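Local coordinates for protein benzoylformate Decarboxylase (Polynucleobacter necessarius, PDB 4K9Q) that probably decarboxylates benzoylformate to benzaldehyde and carbon dioxide, using bound thiamine diphosphate and a magnesium ion, at residues D216-A221 and P238-H243; V228-F233 and P244-A249; P335-M340 and V383-Q388. All coordinates share one frame; numbering follows the deposited sequence.

Interaction 1. Residues D216-A221 and P238-H243; sequences DGIAFA and PFPEDH
Phe239 has CG anti to its backbone N (chi1 -168°), which swings the ring in against helix 214-224, while Ile218 puts CG1 anti to its carbonyl carbon (chi1 -67°) and sends that branch across to Pro240. The helix is the crossover of a right-handed beta-alpha-beta unit in the Rossmann-like central domain, between strands 201-204 and 228-230, and the loop holding Phe239 runs from strand 228-230 to strand 246-249. Corner CE2 of the Phe239 ring does most of the touching. Phe239 CE2 lies 3.7 Å from Ala221 CB and 3.8 Å from Ile218 CA, which sets this corner between two residues three apart on the helix. Gly217 O comes up at the edge of the same ring, 3.8 Å from Phe239 CE2, and is itself hydrogen-bonded to Tyr204. Next along the loop, the Pro240 ring takes the Ile218 arm: Ile218 CD1 sits 3.7 Å from Pro240 CG, and Ile218 CG1 is 3.7 Å from Pro240 CD. Pro240 CD also rests over one face of the Phe239 ring, toward its rim. The other branch of the isoleucine leans on His243, an imidazole bonded at both ends, by ND1 to Leu245 N and by NE2 to Glu222, which should fix its rotation; Ile218 CG2 ends 4.1 Å from His243 NE2.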
ATOM      1  N   ASP A 216       0.584  35.624 -20.713  1.00 17.84           N
ATOM      2  CA  ASP A 216       1.783  35.044 -21.307  1.00 16.82           C
ATOM      3  C   ASP A 216       1.455  34.036 -22.405  1.00 15.33           C
ATOM      4  O   ASP A 216       2.190  33.910 -23.377  1.00 16.97           O
ATOM      5  CB  ASP A 216       2.648  34.392 -20.231  1.00 18.73           C
ATOM      6  CG  ASP A 216       2.853  35.301 -19.035  1.00 26.19           C
ATOM      7  OD1 ASP A 216       2.051  35.214 -18.074  1.00 24.97           O
ATOM      8  OD2 ASP A 216       3.802  36.114 -19.069  1.00 24.64           O
ATOM      9  N   GLY A 217       0.346  33.320 -22.247  1.00 15.65           N
ATOM     10  CA  GLY A 217      -0.112  32.408 -23.282  1.00 15.47           C
ATOM     11  C   GLY A 217      -0.582  33.175 -24.507  1.00 16.05           C
ATOM     12  O   GLY A 217      -0.367  32.739 -25.638  1.00 16.65           O
ATOM     13  N   ILE A 218      -1.223  34.321 -24.288  1.00 14.33           N
ATOM     14  CA  ILE A 218      -1.672  35.165 -25.393  1.00 14.07           C
ATOM     15  C   ILE A 218      -0.468  35.732 -26.140  1.00 16.33           C
ATOM     16  O   ILE A 218      -0.404  35.684 -27.375  1.00 15.70           O
ATOM     17  CB  ILE A 218      -2.559  36.315 -24.903  1.00 14.94           C
ATOM     18  CG1 ILE A 218      -3.882  35.764 -24.359  1.00 14.42           C
ATOM     19  CG2 ILE A 218      -2.843  37.294 -26.046  1.00 18.54           C
ATOM     20  CD1 ILE A 218      -4.695  36.800 -23.621  1.00 16.02           C
ATOM     21  N   ALA A 219       0.495  36.256 -25.385  1.00 17.26           N
ATOM     22  CA  ALA A 219       1.708  36.795 -25.992  1.00 15.50           C
ATOM     23  C   ALA A 219       2.422  35.758 -26.854  1.00 17.32           C
ATOM     24  O   ALA A 219       2.844  36.055 -27.977  1.00 19.41           O
ATOM     25  CB  ALA A 219       2.641  37.349 -24.921  1.00 21.47           C
ATOM     26  N   PHE A 220       2.556  34.542 -26.329  1.00 16.72           N
ATOM     27  CA  PHE A 220       3.242  33.462 -27.032  1.00 16.91           C
ATOM     28  C   PHE A 220       2.530  33.123 -28.342  1.00 18.75           C
ATOM     29  O   PHE A 220       3.155  33.017 -29.388  1.00 18.37           O
ATOM     30  CB  PHE A 220       3.321  32.223 -26.132  1.00 17.85           C
ATOM     31  CG  PHE A 220       4.303  31.189 -26.607  1.00 19.27           C
ATOM     32  CD1 PHE A 220       5.665  31.435 -26.553  1.00 20.49           C
ATOM     33  CD2 PHE A 220       3.865  29.973 -27.104  1.00 18.42           C
ATOM     34  CE1 PHE A 220       6.583  30.485 -26.991  1.00 25.38           C
ATOM     35  CE2 PHE A 220       4.774  29.014 -27.546  1.00 23.32           C
ATOM     36  CZ  PHE A 220       6.134  29.272 -27.490  1.00 24.66           C
ATOM     37  N   ALA A 221       1.214  32.952 -28.275  1.00 13.22           N
ATOM     38  CA  ALA A 221       0.423  32.599 -29.448  1.00 15.00           C
ATOM     39  C   ALA A 221       0.488  33.690 -30.516  1.00 16.96           C
ATOM     40  O   ALA A 221       0.562  33.402 -31.711  1.00 18.58           O
ATOM     41  CB  ALA A 221      -1.033  32.350 -29.049  1.00 16.99           C
ATOM     42  N   PRO A 238      -7.888  27.967 -20.739  1.00  9.82           N
ATOM     43  CA  PRO A 238      -6.487  28.386 -20.819  1.00 13.57           C
ATOM     44  C   PRO A 238      -6.203  29.536 -21.798  1.00 14.81           C
ATOM     45  O   PRO A 238      -5.078  30.030 -21.817  1.00 16.30           O
ATOM     46  CB  PRO A 238      -5.785  27.115 -21.307  1.00 15.47           C
ATOM     47  CG  PRO A 238      -6.802  26.448 -22.157  1.00 17.97           C
ATOM     48  CD  PRO A 238      -8.156  26.768 -21.550  1.00 11.50           C
ATOM     49  N   PHE A 239      -7.183  29.945 -22.592  1.00 11.82           N
ATOM     50  CA  PHE A 239      -6.950  30.948 -23.630  1.00 14.25           C
ATOM     51  C   PHE A 239      -8.275  31.665 -23.953  1.00 13.09           C
ATOM     52  O   PHE A 239      -9.343  31.040 -23.947  1.00 14.50           O
ATOM     53  CB  PHE A 239      -6.385  30.244 -24.873  1.00 13.76           C
ATOM     54  CG  PHE A 239      -5.826  31.175 -25.925  1.00 14.79           C
ATOM     55  CD1 PHE A 239      -6.579  31.518 -27.038  1.00 13.89           C
ATOM     56  CD2 PHE A 239      -4.534  31.664 -25.820  1.00 16.23           C
ATOM     57  CE1 PHE A 239      -6.065  32.360 -28.023  1.00 14.05           C
ATOM     58  CE2 PHE A 239      -4.009  32.503 -26.802  1.00 18.42           C
ATOM     59  CZ  PHE A 239      -4.778  32.850 -27.905  1.00 14.70           C
ATOM     60  N   PRO A 240      -8.225  32.982 -24.217  1.00 13.13           N
ATOM     61  CA  PRO A 240      -9.489  33.678 -24.503  1.00 14.24           C
ATOM     62  C   PRO A 240     -10.188  33.070 -25.716  1.00 14.64           C
ATOM     63  O   PRO A 240      -9.606  32.971 -26.800  1.00 13.23           O
ATOM     64  CB  PRO A 240      -9.048  35.117 -24.797  1.00 16.52           C
ATOM     65  CG  PRO A 240      -7.573  35.036 -25.091  1.00 14.52           C
ATOM     66  CD  PRO A 240      -7.070  33.897 -24.244  1.00 15.46           C
ATOM     67  N   GLU A 241     -11.436  32.657 -25.536  1.00 11.55           N
ATOM     68  CA  GLU A 241     -12.083  31.823 -26.546  1.00 13.56           C
ATOM     69  C   GLU A 241     -12.699  32.617 -27.698  1.00 13.23           C
ATOM     70  O   GLU A 241     -13.206  32.035 -28.667  1.00 15.23           O
ATOM     71  CB  GLU A 241     -13.084  30.872 -25.881  1.00 13.64           C
ATOM     72  CG  GLU A 241     -12.352  29.959 -24.888  1.00 12.97           C
ATOM     73  CD  GLU A 241     -13.239  28.943 -24.204  1.00 16.80           C
ATOM     74  OE1 GLU A 241     -14.468  29.162 -24.114  1.00 15.69           O
ATOM     75  OE2 GLU A 241     -12.686  27.917 -23.743  1.00 16.59           O
ATOM     76  N   ASP A 242     -12.650  33.941 -27.594  1.00 16.18           N
ATOM     77  CA  ASP A 242     -13.042  34.785 -28.722  1.00 18.35           C
ATOM     78  C   ASP A 242     -11.824  35.406 -29.434  1.00 20.03           C
ATOM     79  O   ASP A 242     -11.977  36.210 -30.354  1.00 21.15           O
ATOM     80  CB  ASP A 242     -14.046  35.857 -28.287  1.00 22.45           C
ATOM     81  CG  ASP A 242     -13.527  36.722 -27.157  1.00 24.05           C
ATOM     82  OD1 ASP A 242     -12.433  36.424 -26.621  0.80 27.21           O
ATOM     83  OD2 ASP A 242     -14.216  37.699 -26.793  0.61 27.11           O
ATOM     84  N   HIS A 243     -10.624  35.020 -29.021  1.00 19.22           N
ATOM     85  CA  HIS A 243      -9.405  35.498 -29.669  1.00 15.55           C
ATOM     86  C   HIS A 243      -9.345  34.931 -31.090  1.00 17.93           C
ATOM     87  O   HIS A 243      -9.678  33.764 -31.315  1.00 15.93           O
ATOM     88  CB  HIS A 243      -8.182  35.054 -28.867  1.00 15.22           C
ATOM     89  CG  HIS A 243      -6.907  35.719 -29.281  1.00 17.24           C
ATOM     90  ND1 HIS A 243      -6.211  35.360 -30.415  1.00 19.39           N
ATOM     91  CD2 HIS A 243      -6.196  36.717 -28.705  1.00 19.11           C
ATOM     92  CE1 HIS A 243      -5.126  36.108 -30.520  1.00 19.75           C
ATOM     93  NE2 HIS A 243      -5.093  36.939 -29.493  1.00 17.34           N
TER

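Interaction 2. Residues V228-F233 and P244-A249; sequences VWAAPF and PLFQGA
Trp229 lays one face of its indole over Gln247, a close-packed point between two neighbouring parallel strands, 228-230 and the outermost strand 246-249, of the Rossmann-like central sheet. Gln247 CB stands 3.6 Å from the centroid of the five-membered ring of Trp229, 21° off its normal, in a true CH-pi contact. The indole also reaches Gly248, with Trp229 CE3 3.4 Å from Gly248 O. The backbone angles of Gly248 call for glycine in any case. The strands are joined by three N-H...O bonds: Gln247 N to Val228 O at 2.8 Å, Val228 N to Leu245 O at 3.0 Å, and Ala230 N to Gly248 O at 2.9 Å.

On the opposite face of the sheet the apolar side-chain contacts are longer. The Phe246 ring, CG anti to the backbone N (chi1 -175°), lies beside Ala230, with Phe246 CE1 4.2 Å from Ala230 CB. It also lies against backbone, Phe246 CD1 being 3.5 Å from Val228 O. This face is covered partly by Ala221 of helix 214-224, whereas Trp229 and Gln247 remain partly exposed. With an alanine in place of Trp229, Gln247 CB and the backbone of Gly248 would probably lose their aromatic cover and a gap would open along the strand.

Leu245 O is gripped from opposite faces of its plane, by Val228 N and, at 3.0 Å, by Gln247 NE2, which also donates to Pro335 O. With two acceptors on NE2, the amide is probably held in one orientation.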
ATOM      1  N   VAL A 228      -4.612  28.174 -31.826  1.00 17.69           N
ATOM      2  CA  VAL A 228      -4.600  27.659 -30.467  1.00 14.23           C
ATOM      3  C   VAL A 228      -5.844  26.810 -30.232  1.00 13.51           C
ATOM      4  O   VAL A 228      -6.955  27.225 -30.538  1.00 14.63           O
ATOM      5  CB  VAL A 228      -4.572  28.809 -29.445  1.00 14.67           C
ATOM      6  CG1 VAL A 228      -4.715  28.268 -28.039  1.00 14.65           C
ATOM      7  CG2 VAL A 228      -3.271  29.613 -29.592  1.00 16.25           C
ATOM      8  N   TRP A 229      -5.644  25.607 -29.705  1.00 13.17           N
ATOM      9  CA  TRP A 229      -6.755  24.760 -29.290  1.00 12.04           C
ATOM     10  C   TRP A 229      -6.657  24.530 -27.798  1.00 13.95           C
ATOM     11  O   TRP A 229      -5.560  24.459 -27.257  1.00 11.72           O
ATOM     12  CB  TRP A 229      -6.660  23.393 -29.952  1.00 13.73           C
ATOM     13  CG  TRP A 229      -6.942  23.391 -31.421  1.00 16.15           C
ATOM     14  CD1 TRP A 229      -6.074  23.710 -32.422  1.00 19.12           C
ATOM     15  CD2 TRP A 229      -8.171  23.023 -32.052  1.00 14.35           C
ATOM     16  NE1 TRP A 229      -6.693  23.572 -33.644  1.00 18.70           N
ATOM     17  CE2 TRP A 229      -7.978  23.142 -33.443  1.00 17.30           C
ATOM     18  CE3 TRP A 229      -9.417  22.593 -31.575  1.00 17.50           C
ATOM     19  CZ2 TRP A 229      -8.988  22.864 -34.363  1.00 17.45           C
ATOM     20  CZ3 TRP A 229     -10.419  22.312 -32.494  1.00 18.20           C
ATOM     21  CH2 TRP A 229     -10.198  22.450 -33.867  1.00 17.21           C
ATOM     22  N   ALA A 230      -7.796  24.372 -27.135  1.00 14.20           N
ATOM     23  CA  ALA A 230      -7.783  23.927 -25.749  1.00 13.16           C
ATOM     24  C   ALA A 230      -7.611  22.409 -25.729  1.00 11.88           C
ATOM     25  O   ALA A 230      -8.228  21.688 -26.527  1.00 12.06           O
ATOM     26  CB  ALA A 230      -9.073  24.343 -25.031  1.00 12.98           C
ATOM     27  N   ALA A 231      -6.759  21.919 -24.834  1.00 11.26           N
ATOM     28  CA  ALA A 231      -6.596  20.478 -24.658  1.00 11.18           C
ATOM     29  C   ALA A 231      -7.946  19.822 -24.345  1.00 12.30           C
ATOM     30  O   ALA A 231      -8.839  20.480 -23.809  1.00 11.59           O
ATOM     31  CB  ALA A 231      -5.598  20.200 -23.547  1.00 10.75           C
ATOM     32  N   PRO A 232      -8.102  18.529 -24.684  1.00 14.59           N
ATOM     33  CA  PRO A 232      -9.361  17.845 -24.348  1.00 13.01           C
ATOM     34  C   PRO A 232      -9.602  17.871 -22.846  1.00 13.55           C
ATOM     35  O   PRO A 232      -8.659  17.711 -22.058  1.00 12.00           O
ATOM     36  CB  PRO A 232      -9.120  16.399 -24.816  1.00 13.07           C
ATOM     37  CG  PRO A 232      -7.616  16.251 -24.846  1.00 12.38           C
ATOM     38  CD  PRO A 232      -7.104  17.609 -25.264  1.00 13.47           C
ATOM     39  N   PHE A 233     -10.854  18.080 -22.450  1.00 12.72           N
ATOM     40  CA  PHE A 233     -11.193  18.068 -21.028  1.00 13.29           C
ATOM     41  C   PHE A 233     -10.337  19.019 -20.192  1.00 12.34           C
ATOM     42  O   PHE A 233      -9.887  18.677 -19.095  1.00 14.46           O
ATOM     43  CB  PHE A 233     -11.152  16.640 -20.483  1.00 14.85           C
ATOM     44  CG  PHE A 233     -12.354  15.839 -20.869  1.00 15.11           C
ATOM     45  CD1 PHE A 233     -13.530  15.970 -20.158  1.00 18.50           C
ATOM     46  CD2 PHE A 233     -12.327  14.993 -21.970  1.00 19.21           C
ATOM     47  CE1 PHE A 233     -14.659  15.256 -20.520  1.00 18.92           C
ATOM     48  CE2 PHE A 233     -13.460  14.274 -22.335  1.00 18.14           C
ATOM     49  CZ  PHE A 233     -14.622  14.415 -21.612  1.00 20.21           C
ATOM     50  N   PRO A 244      -8.932  35.759 -32.065  1.00 18.75           N
ATOM     51  CA  PRO A 244      -8.896  35.319 -33.467  1.00 20.56           C
ATOM     52  C   PRO A 244      -8.103  34.035 -33.704  1.00 16.85           C
ATOM     53  O   PRO A 244      -8.389  33.306 -34.653  1.00 20.00           O
ATOM     54  CB  PRO A 244      -8.234  36.495 -34.195  1.00 19.27           C
ATOM     55  CG  PRO A 244      -7.643  37.362 -33.113  1.00 28.55           C
ATOM     56  CD  PRO A 244      -8.535  37.169 -31.927  1.00 21.36           C
ATOM     57  N   LEU A 245      -7.119  33.756 -32.857  1.00 14.98           N
ATOM     58  CA  LEU A 245      -6.308  32.563 -33.043  1.00 15.00           C
ATOM     59  C   LEU A 245      -6.974  31.305 -32.480  1.00 15.57           C
ATOM     60  O   LEU A 245      -6.582  30.185 -32.820  1.00 14.61           O
ATOM     61  CB  LEU A 245      -4.916  32.752 -32.432  1.00 17.14           C
ATOM     62  CG  LEU A 245      -4.009  33.796 -33.088  1.00 17.94           C
ATOM     63  CD1 LEU A 245      -2.677  33.872 -32.356  1.00 18.65           C
ATOM     64  CD2 LEU A 245      -3.787  33.452 -34.552  1.00 19.85           C
ATOM     65  N   PHE A 246      -7.986  31.484 -31.634  1.00 15.17           N
ATOM     66  CA  PHE A 246      -8.558  30.339 -30.930  1.00 13.80           C
ATOM     67  C   PHE A 246      -9.477  29.517 -31.817  1.00 16.40           C
ATOM     68  O   PHE A 246     -10.417  30.054 -32.410  1.00 15.93           O
ATOM     69  CB  PHE A 246      -9.322  30.769 -29.685  1.00 13.69           C
ATOM     70  CG  PHE A 246      -9.822  29.608 -28.882  1.00 13.94           C
ATOM     71  CD1 PHE A 246      -8.933  28.822 -28.159  1.00 14.38           C
ATOM     72  CD2 PHE A 246     -11.169  29.296 -28.850  1.00 15.29           C
ATOM     73  CE1 PHE A 246      -9.387  27.746 -27.419  1.00 13.83           C
ATOM     74  CE2 PHE A 246     -11.628  28.221 -28.108  1.00 15.16           C
ATOM     75  CZ  PHE A 246     -10.738  27.446 -27.397  1.00 12.87           C
ATOM     76  N   GLN A 247      -9.218  28.215 -31.889  1.00 13.50           N
ATOM     77  CA  GLN A 247      -9.960  27.338 -32.792  1.00 12.66           C
ATOM     78  C   GLN A 247     -11.112  26.595 -32.119  1.00 17.63           C
ATOM     79  O   GLN A 247     -12.143  26.341 -32.743  1.00 17.48           O
ATOM     80  CB  GLN A 247      -9.012  26.349 -33.462  1.00 15.24           C
ATOM     81  CG  GLN A 247      -7.863  27.032 -34.199  1.00 17.04           C
ATOM     82  CD  GLN A 247      -8.353  27.924 -35.326  1.00 19.18           C
ATOM     83  OE1 GLN A 247      -9.002  27.459 -36.263  1.00 19.06           O
ATOM     84  NE2 GLN A 247      -8.058  29.217 -35.232  1.00 17.82           N
ATOM     85  N   GLY A 248     -10.935  26.250 -30.847  1.00 14.19           N
ATOM     86  CA  GLY A 248     -11.961  25.550 -30.088  1.00 14.41           C
ATOM     87  C   GLY A 248     -11.331  24.526 -29.156  1.00 13.76           C
ATOM     88  O   GLY A 248     -10.122  24.553 -28.940  1.00 13.71           O
ATOM     89  N   ALA A 249     -12.151  23.628 -28.614  1.00 12.83           N
ATOM     90  CA  ALA A 249     -11.693  22.579 -27.712  1.00 12.83           C
ATOM     91  C   ALA A 249     -11.506  21.299 -28.501  1.00 14.90           C
ATOM     92  O   ALA A 249     -12.374  20.931 -29.300  1.00 16.91           O
ATOM     93  CB  ALA A 249     -12.716  22.361 -26.610  1.00 15.67           C
TER

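Interaction 3. Residues P335-M340 and V383-Q388; sequences PQRSPM and VFRINQ
Arg385 and Arg337 come from opposite directions and lay their guanidinium groups flat on one another, centres 3.5 Å apart and planes within 5° of parallel. This stacked arginine pair, near the surface, joins the loop between helices 315-323 and 352-361 to the loop that follows helix 377-383 in the C-terminal thiamine diphosphate-binding domain.

Arg385 can be traced outward from its CB, which heads toward 335-340. The chain is extended from CG to NE, and this carries it antiparallel along the Arg337 side chain. Arg385 CG passes Arg337 NH1 at 3.7 Å, and Arg385 CD lies 3.6 Å from that same Arg337 nitrogen. Arg385 NE sits 3.6 Å from Arg337 CZ, and Arg385 CZ then lies over Arg337 NE. At the tip the two end nitrogens close on one carbonyl: Arg385 NH1 is 3.0 Å and Arg385 NH2 2.9 Å from Ser338 O. The oxygen stays in the guanidinium plane, while the two donors reach it from opposite faces of the carbonyl plane; both bonds are bent, at 142° and 149°. The backbone N of Met340 comes over the far face of the guanidinium, close to NH2, but both are donors and no bond forms. Beyond it, Met340 SD rests 3.9 Å from Val383 CA and touches both methyl groups of that valine.

Two positive charges would be expected to repel at this distance, yet each has acceptors to answer it. Asp382 forms a salt bridge with Arg385 NH2, while Arg337 gives NH1 to Glu241 O and NH2 to Gln381 O. The stack is therefore probably tolerated because carbonyls and one carboxylate surrounding it spread and offset the charge.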
ATOM      1  N   PRO A 335      -7.343  30.396 -39.550  1.00 27.50           N
ATOM      2  CA  PRO A 335      -8.781  30.676 -39.666  1.00 28.20           C
ATOM      3  C   PRO A 335      -9.416  31.206 -38.379  1.00 25.70           C
ATOM      4  O   PRO A 335      -8.903  30.982 -37.286  1.00 26.47           O
ATOM      5  CB  PRO A 335      -9.373  29.319 -40.055  1.00 26.68           C
ATOM      6  CG  PRO A 335      -8.392  28.312 -39.594  1.00 27.23           C
ATOM      7  CD  PRO A 335      -7.034  28.964 -39.693  1.00 27.35           C
ATOM      8  N   GLN A 336     -10.523  31.927 -38.534  1.00 25.53           N
ATOM      9  CA  GLN A 336     -11.305  32.430 -37.413  1.00 24.63           C
ATOM     10  C   GLN A 336     -12.457  31.468 -37.162  1.00 24.71           C
ATOM     11  O   GLN A 336     -13.154  31.082 -38.101  1.00 24.31           O
ATOM     12  CB  GLN A 336     -11.873  33.805 -37.762  1.00 31.67           C
ATOM     13  CG  GLN A 336     -11.246  34.963 -37.015  1.00 34.51           C
ATOM     14  CD  GLN A 336     -12.125  35.442 -35.884  0.73 33.84           C
ATOM     15  OE1 GLN A 336     -13.096  34.776 -35.514  0.69 37.61           O
ATOM     16  NE2 GLN A 336     -11.799  36.605 -35.330  0.67 37.03           N
ATOM     17  N   ARG A 337     -12.674  31.083 -35.907  1.00 18.47           N
ATOM     18  CA  ARG A 337     -13.769  30.158 -35.605  1.00 18.34           C
ATOM     19  C   ARG A 337     -15.113  30.779 -35.973  1.00 18.33           C
ATOM     20  O   ARG A 337     -15.281  32.007 -35.926  1.00 19.40           O
ATOM     21  CB  ARG A 337     -13.749  29.693 -34.130  1.00 19.94           C
ATOM     22  CG  ARG A 337     -14.298  30.672 -33.122  1.00 22.45           C
ATOM     23  CD  ARG A 337     -14.162  30.153 -31.665  1.00 19.10           C
ATOM     24  NE  ARG A 337     -15.148  29.126 -31.287  1.00 17.64           N
ATOM     25  CZ  ARG A 337     -15.488  28.861 -30.023  1.00 17.00           C
ATOM     26  NH1 ARG A 337     -14.917  29.540 -29.039  1.00 13.97           N
ATOM     27  NH2 ARG A 337     -16.387  27.920 -29.735  1.00 13.78           N
ATOM     28  N   SER A 338     -16.062  29.921 -36.338  1.00 19.20           N
ATOM     29  CA  SER A 338     -17.405  30.347 -36.708  1.00 18.79           C
ATOM     30  C   SER A 338     -18.066  31.051 -35.545  1.00 17.82           C
ATOM     31  O   SER A 338     -17.837  30.689 -34.387  1.00 16.12           O
ATOM     32  CB  SER A 338     -18.264  29.139 -37.077  1.00 18.49           C
ATOM     33  OG  SER A 338     -17.665  28.358 -38.091  1.00 23.04           O
ATOM     34  N   PRO A 339     -18.903  32.059 -35.837  1.00 18.62           N
ATOM     35  CA  PRO A 339     -19.708  32.660 -34.774  1.00 19.36           C
ATOM     36  C   PRO A 339     -20.657  31.641 -34.155  1.00 16.24           C
ATOM     37  O   PRO A 339     -20.986  30.619 -34.777  1.00 16.25           O
ATOM     38  CB  PRO A 339     -20.526  33.733 -35.498  1.00 19.83           C
ATOM     39  CG  PRO A 339     -19.824  33.978 -36.769  1.00 19.38           C
ATOM     40  CD  PRO A 339     -19.116  32.706 -37.140  1.00 18.94           C
ATOM     41  N   MET A 340     -21.101  31.941 -32.939  1.00 16.06           N
ATOM     42  CA  MET A 340     -22.091  31.134 -32.254  1.00 13.54           C
ATOM     43  C   MET A 340     -23.290  30.941 -33.167  1.00 16.75           C
ATOM     44  O   MET A 340     -23.757  31.899 -33.798  1.00 18.13           O
ATOM     45  CB  MET A 340     -22.520  31.829 -30.964  1.00 16.14           C
ATOM     46  CG  MET A 340     -23.547  31.051 -30.154  1.00 16.51           C
ATOM     47  SD  MET A 340     -24.310  32.083 -28.903  1.00 20.96           S
ATOM     48  CE  MET A 340     -25.358  33.138 -29.903  1.00 20.32           C
ATOM     49  N   VAL A 383     -21.536  28.599 -26.985  1.00 11.47           N
ATOM     50  CA  VAL A 383     -22.303  29.741 -26.515  1.00 10.94           C
ATOM     51  C   VAL A 383     -21.509  30.599 -25.548  1.00 14.67           C
ATOM     52  O   VAL A 383     -21.400  31.811 -25.722  1.00 17.10           O
ATOM     53  CB  VAL A 383     -23.619  29.286 -25.838  1.00 11.78           C
ATOM     54  CG1 VAL A 383     -24.337  30.464 -25.189  1.00 10.99           C
ATOM     55  CG2 VAL A 383     -24.537  28.580 -26.852  1.00 13.09           C
ATOM     56  N   PHE A 384     -20.965  29.959 -24.519  1.00 14.15           N
ATOM     57  CA  PHE A 384     -20.203  30.670 -23.501  1.00 16.33           C
ATOM     58  C   PHE A 384     -18.728  30.671 -23.876  1.00 19.45           C
ATOM     59  O   PHE A 384     -17.967  29.796 -23.467  1.00 21.46           O
ATOM     60  CB  PHE A 384     -20.409  30.041 -22.112  1.00 15.27           C
ATOM     61  CG  PHE A 384     -21.706  30.429 -21.448  1.00 12.86           C
ATOM     62  CD1 PHE A 384     -21.786  31.580 -20.665  1.00 14.63           C
ATOM     63  CD2 PHE A 384     -22.853  29.655 -21.610  1.00 15.02           C
ATOM     64  CE1 PHE A 384     -22.977  31.947 -20.048  1.00 15.29           C
ATOM     65  CE2 PHE A 384     -24.043  30.014 -20.992  1.00 17.02           C
ATOM     66  CZ  PHE A 384     -24.111  31.165 -20.216  1.00 16.77           C
ATOM     67  N   ARG A 385     -18.320  31.654 -24.667  1.00 16.39           N
ATOM     68  CA  ARG A 385     -16.921  31.752 -25.060  1.00 17.79           C
ATOM     69  C   ARG A 385     -16.173  32.578 -24.019  1.00 18.02           C
ATOM     70  O   ARG A 385     -16.247  33.802 -24.009  1.00 22.34           O
ATOM     71  CB  ARG A 385     -16.816  32.339 -26.470  1.00 16.97           C
ATOM     72  CG  ARG A 385     -17.639  31.522 -27.450  1.00 17.01           C
ATOM     73  CD  ARG A 385     -17.543  31.984 -28.891  1.00 16.80           C
ATOM     74  NE  ARG A 385     -18.269  31.055 -29.753  1.00 13.81           N
ATOM     75  CZ  ARG A 385     -18.116  30.970 -31.072  1.00 18.55           C
ATOM     76  NH1 ARG A 385     -17.260  31.774 -31.691  1.00 17.74           N
ATOM     77  NH2 ARG A 385     -18.811  30.075 -31.772  1.00 13.88           N
ATOM     78  N   ILE A 386     -15.473  31.880 -23.133  1.00 11.95           N
ATOM     79  CA  ILE A 386     -14.837  32.476 -21.961  1.00 10.35           C
ATOM     80  C   ILE A 386     -13.635  33.309 -22.377  1.00 14.12           C
ATOM     81  O   ILE A 386     -12.714  32.791 -23.010  1.00 13.11           O
ATOM     82  CB  ILE A 386     -14.364  31.359 -21.002  1.00 10.25           C
ATOM     83  CG1 ILE A 386     -15.534  30.413 -20.682  1.00 14.87           C
ATOM     84  CG2 ILE A 386     -13.732  31.944 -19.736  1.00 12.51           C
ATOM     85  CD1 ILE A 386     -16.699  31.081 -19.983  1.00 13.07           C
ATOM     86  N   ASN A 387     -13.633  34.592 -22.015  1.00 14.46           N
ATOM     87  CA  ASN A 387     -12.558  35.484 -22.455  1.00 17.54           C
ATOM     88  C   ASN A 387     -11.832  36.214 -21.328  1.00 19.17           C
ATOM     89  O   ASN A 387     -11.130  37.201 -21.563  1.00 15.68           O
ATOM     90  CB  ASN A 387     -13.059  36.468 -23.522  1.00 16.20           C
ATOM     91  CG  ASN A 387     -14.136  37.402 -23.012  0.83 22.65           C
ATOM     92  OD1 ASN A 387     -14.397  37.492 -21.808  0.75 20.73           O
ATOM     93  ND2 ASN A 387     -14.766  38.120 -23.934  0.75 28.75           N
ATOM     94  N   GLN A 388     -11.982  35.704 -20.109  1.00 15.02           N
ATOM     95  CA  GLN A 388     -11.275  36.239 -18.952  1.00 15.46           C
ATOM     96  C   GLN A 388     -10.769  35.070 -18.119  1.00 15.56           C
ATOM     97  O   GLN A 388     -11.397  34.007 -18.105  1.00 14.24           O
ATOM     98  CB  GLN A 388     -12.190  37.130 -18.100  1.00 20.09           C
ATOM     99  CG  GLN A 388     -12.670  38.412 -18.779  1.00 20.42           C
ATOM    100  CD  GLN A 388     -11.527  39.339 -19.191  1.00 30.68           C
ATOM    101  OE1 GLN A 388     -10.445  39.331 -18.594  0.80 33.14           O
ATOM    102  NE2 GLN A 388     -11.765  40.140 -20.228  0.50 33.48           N
TER

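In the fold
The three contacts touch one another on one side of the chain's centre, interaction 3 about 12 Å from interaction 1 and 10 Å from interaction 2 between centres. Interactions 1 and 2, centres about 9 Å apart, interleave along the chain, with Ala221 CB meeting Val228 CG2 at 3.6 Å. Interaction 1 meets interaction 3 through Glu241 N to Ile386 O (2.8 Å) and Asp242 OD2 to Asn387 ND2 (2.9 Å), which tie the central domain to the C-terminal one; Gln247 and Pro335 join interactions 2 and 3. All lie away from the cofactor site, although helix 377-383, which leads into interaction 3, begins just after Cys373 and Ser375, both of which bind thiamine diphosphate.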